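Local coordinates for Hia (Haemophilus influenzae, PDB 1S7M), which probably mediates adhesion to host cells as a trimeric autotransporter of the outer membrane, this piece being a trimeric binding domain, at residues A[17-22]-A[35-40]; A[115-120]-A[127-132]. One frame throughout, in Å; residues are numbered along the deposited sequence.

Contact 1 (A[17-22]-A[35-40])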
loop_
_atom_site.group_PDB
_atom_site.type_symbol
_atom_site.label_atom_id
_atom_site.label_comp_id
_atom_site.label_asym_id
_atom_site.label_seq_id
_atom_site.Cartn_x
_atom_site.Cartn_y
_atom_site.Cartn_z
ATOM N N GLY A 17 -16.164 -26.999 -6.031
ATOM C CA GLY A 17 -16.716 -25.666 -5.921
ATOM C C GLY A 17 -17.713 -25.222 -6.966
ATOM O O GLY A 17 -18.431 -26.028 -7.564
ATOM N N LEU A 18 -17.737 -23.909 -7.172
ATOM C CA LEU A 18 -18.620 -23.243 -8.113
ATOM C C LEU A 18 -17.818 -22.496 -9.174
ATOM O O LEU A 18 -17.059 -21.593 -8.844
ATOM C CB LEU A 18 -19.491 -22.241 -7.348
ATOM C CG LEU A 18 -20.533 -21.407 -8.099
ATOM C CD1 LEU A 18 -21.697 -22.298 -8.485
ATOM C CD2 LEU A 18 -21.045 -20.285 -7.206
ATOM N N THR A 19 -17.997 -22.851 -10.442
ATOM C CA THR A 19 -17.303 -22.167 -11.533
ATOM C C THR A 19 -18.286 -21.591 -12.573
ATOM O O THR A 19 -19.205 -22.286 -13.021
ATOM C CB THR A 19 -16.340 -23.114 -12.281
ATOM O OG1 THR A 19 -15.425 -23.708 -11.358
ATOM C CG2 THR A 19 -15.547 -22.352 -13.307
ATOM N N ILE A 20 -18.093 -20.325 -12.941
ATOM C CA ILE A 20 -18.919 -19.666 -13.946
ATOM C C ILE A 20 -18.022 -19.416 -15.149
ATOM O O ILE A 20 -16.985 -18.759 -15.036
ATOM C CB ILE A 20 -19.456 -18.267 -13.510
ATOM C CG1 ILE A 20 -20.532 -18.380 -12.427
ATOM C CG2 ILE A 20 -20.100 -17.576 -14.698
ATOM C CD1 ILE A 20 -20.031 -18.623 -11.031
ATOM N N THR A 21 -18.410 -19.950 -16.296
ATOM C CA THR A 21 -17.651 -19.744 -17.516
ATOM C C THR A 21 -18.447 -18.742 -18.349
ATOM O O THR A 21 -19.589 -18.998 -18.712
ATOM C CB THR A 21 -17.494 -21.053 -18.297
ATOM O OG1 THR A 21 -16.930 -22.052 -17.443
ATOM C CG2 THR A 21 -16.599 -20.846 -19.499
ATOM N N PRO A 22 -17.857 -17.576 -18.640
ATOM C CA PRO A 22 -18.522 -16.532 -19.429
ATOM C C PRO A 22 -18.917 -17.048 -20.809
ATOM O O PRO A 22 -18.442 -18.097 -21.250
ATOM C CB PRO A 22 -17.465 -15.439 -19.521
ATOM C CG PRO A 22 -16.637 -15.650 -18.316
ATOM C CD PRO A 22 -16.503 -17.149 -18.260
ATOM N N SER A 35 -14.761 -18.025 -10.159
ATOM C CA SER A 35 -14.989 -19.188 -9.322
ATOM C C SER A 35 -14.645 -19.066 -7.864
ATOM O O SER A 35 -13.800 -18.266 -7.482
ATOM C CB SER A 35 -14.212 -20.372 -9.881
ATOM O OG SER A 35 -12.821 -20.150 -9.746
ATOM N N VAL A 36 -15.333 -19.890 -7.075
ATOM C CA VAL A 36 -15.147 -20.016 -5.640
ATOM C C VAL A 36 -15.009 -21.523 -5.417
ATOM O O VAL A 36 -16.001 -22.259 -5.387
ATOM C CB VAL A 36 -16.350 -19.497 -4.844
ATOM C CG1 VAL A 36 -16.171 -19.823 -3.376
ATOM C CG2 VAL A 36 -16.466 -17.988 -5.001
ATOM N N THR A 37 -13.768 -21.977 -5.290
ATOM C CA THR A 37 -13.476 -23.393 -5.095
ATOM C C THR A 37 -12.588 -23.603 -3.882
ATOM O O THR A 37 -12.177 -22.645 -3.216
ATOM C CB THR A 37 -12.739 -23.999 -6.311
ATOM O OG1 THR A 37 -11.384 -23.526 -6.325
ATOM C CG2 THR A 37 -13.427 -23.600 -7.618
ATOM N N LYS A 38 -12.288 -24.870 -3.621
ATOM C CA LYS A 38 -11.458 -25.268 -2.496
ATOM C C LYS A 38 -10.045 -24.703 -2.653
ATOM O O LYS A 38 -9.308 -24.566 -1.677
ATOM C CB LYS A 38 -11.409 -26.795 -2.405
ATOM C CG LYS A 38 -10.643 -27.461 -3.542
ATOM C CD LYS A 38 -10.711 -28.974 -3.437
ATOM C CE LYS A 38 -9.489 -29.630 -4.054
ATOM N NZ LYS A 38 -9.210 -29.187 -5.446
ATOM N N ASP A 39 -9.677 -24.376 -3.885
ATOM C CA ASP A 39 -8.366 -23.822 -4.165
ATOM C C ASP A 39 -8.401 -22.307 -4.092
ATOM O O ASP A 39 -7.405 -21.654 -4.368
ATOM C CB ASP A 39 -7.902 -24.210 -5.567
ATOM C CG ASP A 39 -7.753 -25.700 -5.747
ATOM O OD1 ASP A 39 -7.709 -26.136 -6.920
ATOM O OD2 ASP A 39 -7.663 -26.436 -4.736
ATOM N N GLY A 40 -9.548 -21.737 -3.751
ATOM C CA GLY A 40 -9.603 -20.294 -3.683
ATOM C C GLY A 40 -10.657 -19.632 -4.546
ATOM O O GLY A 40 -11.635 -20.264 -4.952
#
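The two inner strands of a four-stranded antiparallel meander meet where L18 pairs with V36. This is a hydrogen-bonded pair, closed by two backbone bonds: L18 N gives to V36 O at 3.0 Å, nearly straight at the hydrogen (173°), and V36 N returns to L18 O. The two bonds differ in approach, for V36 N lies in the carbonyl plane of L18 while L18 N stands above that of V36. On either side of this pair the strands close up into non-hydrogen-bonded pairs. At G17 and T37 the CA atoms come to 4.0 Å, and G17 CA also makes a CH...O contact with V36 O; G17 has no side chain, and V36 O and T37 CA lie close against its CA. At T19 and S35, S35 CB sits 3.3 Å from L18 O and 3.8 Å from T19 OG1, the hydroxyl that chi1 of -55° turns beside its own backbone N.

Within the homotrimer, the sheet face bearing L18 and V36 is the one turned to the other subunits: L18 packs on L18 of both neighbouring subunits, and V36 on V36 of the third subunit. Beyond V36 the chain folds into a type I turn from T37 to G40; inside it T37 OG1 accepts from D39 N at 3.1 Å, an ST turn. K38 NZ and D39 OD2 form a salt bridge beside it.

Contact 2 (A[115-120]-A[127-132])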
loop_
_atom_site.group_PDB
_atom_site.type_symbol
_atom_site.label_atom_id
_atom_site.label_comp_id
_atom_site.label_asym_id
_atom_site.label_seq_id
_atom_site.Cartn_x
_atom_site.Cartn_y
_atom_site.Cartn_z
ATOM N N TRP A 115 3.211 8.610 4.942
ATOM C CA TRP A 115 3.994 8.920 6.113
ATOM C C TRP A 115 3.937 10.411 6.313
ATOM O O TRP A 115 3.434 11.154 5.450
ATOM C CB TRP A 115 5.448 8.436 6.007
ATOM C CG TRP A 115 6.173 8.784 4.737
ATOM C CD1 TRP A 115 6.009 8.200 3.511
ATOM C CD2 TRP A 115 7.207 9.772 4.584
ATOM N NE1 TRP A 115 6.886 8.765 2.600
ATOM C CE2 TRP A 115 7.629 9.727 3.229
ATOM C CE3 TRP A 115 7.822 10.684 5.464
ATOM C CZ2 TRP A 115 8.641 10.559 2.732
ATOM C CZ3 TRP A 115 8.825 11.513 4.977
ATOM C CH2 TRP A 115 9.231 11.444 3.615
ATOM N N VAL A 116 4.416 10.854 7.464
ATOM C CA VAL A 116 4.404 12.265 7.770
ATOM C C VAL A 116 5.811 12.798 7.750
ATOM O O VAL A 116 6.721 12.175 8.303
ATOM C CB VAL A 116 3.778 12.543 9.186
ATOM C CG1 VAL A 116 3.921 14.014 9.546
ATOM C CG2 VAL A 116 2.316 12.117 9.214
ATOM N N ILE A 117 5.988 13.934 7.070
ATOM C CA ILE A 117 7.282 14.606 7.025
ATOM C C ILE A 117 7.160 15.908 7.837
ATOM O O ILE A 117 6.145 16.578 7.787
ATOM C CB ILE A 117 7.699 14.928 5.550
ATOM C CG1 ILE A 117 9.121 15.488 5.516
ATOM C CG2 ILE A 117 6.689 15.886 4.896
ATOM C CD1 ILE A 117 9.770 15.476 4.100
ATOM N N SER A 118 8.182 16.251 8.611
ATOM C CA SER A 118 8.140 17.483 9.387
ATOM C C SER A 118 9.529 18.090 9.539
ATOM O O SER A 118 10.559 17.445 9.278
ATOM C CB SER A 118 7.550 17.226 10.793
ATOM O OG SER A 118 8.275 16.209 11.488
ATOM N N ALA A 119 9.527 19.351 9.963
ATOM C CA ALA A 119 10.717 20.135 10.228
ATOM C C ALA A 119 10.291 21.095 11.359
ATOM O O ALA A 119 9.108 21.350 11.547
ATOM C CB ALA A 119 11.122 20.916 8.994
ATOM N N ASP A 120 11.249 21.612 12.115
ATOM C CA ASP A 120 10.911 22.505 13.215
ATOM C C ASP A 120 10.644 23.899 12.722
ATOM O O ASP A 120 10.162 24.738 13.462
ATOM C CB ASP A 120 12.035 22.527 14.245
ATOM C CG ASP A 120 12.139 21.224 14.996
ATOM O OD1 ASP A 120 11.078 20.714 15.416
ATOM O OD2 ASP A 120 13.268 20.710 15.170
ATOM N N THR A 127 6.790 28.948 12.057
ATOM C CA THR A 127 6.174 27.865 12.800
ATOM C C THR A 127 6.688 26.498 12.317
ATOM O O THR A 127 7.326 26.393 11.258
ATOM C CB THR A 127 4.652 27.901 12.636
ATOM O OG1 THR A 127 4.078 26.851 13.407
ATOM C CG2 THR A 127 4.261 27.698 11.180
ATOM N N GLU A 128 6.410 25.449 13.080
ATOM C CA GLU A 128 6.871 24.135 12.673
ATOM C C GLU A 128 6.154 23.678 11.395
ATOM O O GLU A 128 5.040 24.133 11.081
ATOM C CB GLU A 128 6.661 23.115 13.800
ATOM C CG GLU A 128 5.225 22.717 14.057
ATOM C CD GLU A 128 5.116 21.473 14.965
ATOM O OE1 GLU A 128 5.912 21.352 15.933
ATOM O OE2 GLU A 128 4.231 20.619 14.715
ATOM N N TYR A 129 6.787 22.775 10.657
ATOM C CA TYR A 129 6.190 22.291 9.413
ATOM C C TYR A 129 5.860 20.810 9.391
ATOM O O TYR A 129 6.582 19.981 9.952
ATOM C CB TYR A 129 7.147 22.584 8.245
ATOM C CG TYR A 129 6.819 21.846 6.952
ATOM C CD1 TYR A 129 5.863 22.343 6.074
ATOM C CD2 TYR A 129 7.492 20.664 6.599
ATOM C CE1 TYR A 129 5.572 21.700 4.867
ATOM C CE2 TYR A 129 7.208 20.003 5.371
ATOM C CZ TYR A 129 6.249 20.540 4.518
ATOM O OH TYR A 129 5.988 19.962 3.289
ATOM N N HIS A 130 4.752 20.480 8.751
ATOM C CA HIS A 130 4.410 19.082 8.558
ATOM C C HIS A 130 3.431 18.931 7.411
ATOM O O HIS A 130 2.609 19.816 7.161
ATOM C CB HIS A 130 3.816 18.425 9.810
ATOM C CG HIS A 130 2.478 18.960 10.189
ATOM N ND1 HIS A 130 2.290 19.771 11.287
ATOM C CD2 HIS A 130 1.262 18.821 9.607
ATOM C CE1 HIS A 130 1.014 20.108 11.363
ATOM N NE2 HIS A 130 0.369 19.546 10.356
ATOM N N ASP A 131 3.555 17.812 6.698
ATOM C CA ASP A 131 2.637 17.498 5.628
ATOM C C ASP A 131 2.650 15.975 5.491
ATOM O O ASP A 131 3.468 15.298 6.113
ATOM C CB ASP A 131 3.074 18.173 4.319
ATOM C CG ASP A 131 1.900 18.448 3.394
ATOM O OD1 ASP A 131 0.875 17.737 3.500
ATOM O OD2 ASP A 131 1.999 19.377 2.569
ATOM N N GLN A 132 1.735 15.437 4.700
ATOM C CA GLN A 132 1.698 13.997 4.463
ATOM C C GLN A 132 2.356 13.686 3.117
ATOM O O GLN A 132 2.339 14.517 2.185
ATOM C CB GLN A 132 0.243 13.503 4.462
ATOM C CG GLN A 132 -0.440 13.620 5.864
ATOM C CD GLN A 132 -1.940 13.337 5.828
ATOM O OE1 GLN A 132 -2.490 12.983 4.791
ATOM N NE2 GLN A 132 -2.608 13.501 6.972
#
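Y129 reaches across to A119 and I117. Its CB lies 4.0 Å from A119 O, and CG is anti to the backbone N (chi1 166°), which carries the ring along its own strand beside the neighbouring one. CD2 comes next, near A119 CB, with A119 N at the ring edge close to its plane. Farther out, CE2 meets I117 CG2 at 4.2 Å, a methyl that approaches the ring obliquely. The tip, OH, leaves the pair altogether and hydrogen-bonds to T153 OG1 of the third subunit, which D131 OD2 also engages.

Beneath the ring run two antiparallel strands of the Trp ring domain, 114-119 and 129-134; within 115-120 and 127-132 two hydrogen-bonded pairs tie them. In the first, I117 N to D131 O (3.0 Å) and its return bond lie nearly along the C=O axis; in the second, A119 N to Y129 O and Y129 N to A119 O (2.9 Å) come in tilted by 32-33° from the carbonyl planes. Between them, S118 and H130 draw together, and CH...O contacts join H130 CA to I117 O at 3.1 Å and S118 CA to Y129 O.

The other edge of strand 114-119 continues the sheet into the third subunit, where V116 to A119 pair in a parallel ladder with a strand of that subunit. S118 OG hydrogen-bonds to E138 OE1 of that subunit, and D120 OD1 makes a salt bridge with its K140. At the opposite end W115 meets W115 of the second subunit edge-to-face. D131 OD1 stays within its own strand, accepting from Q132 N at 2.7 Å.

How the contacts relate
From the N terminus, the chain first lays down strand 10-14, then strand 17-21, and contact 1 closes the mostly irregular loop that leads to strand 34-37. The chain then passes through strands 40-43 and 46-51 and the helices 70-77 and 107-111 before contact 2 closes a shorter loop between strands 114-119 and 129-134. The two closures follow in series, neither nested nor crossed. Contacts 1 and 2 lie on opposite sides of the chain's centre; the centres of contact 1 and contact 2 are about 49 Å apart, and the nearest atoms of contact 1 and contact 2 about 33 Å apart. Contact 1 joins the inner strands of the N-terminal sheet, contact 2 joins two strands within the Trp ring domain; both touch the third subunit.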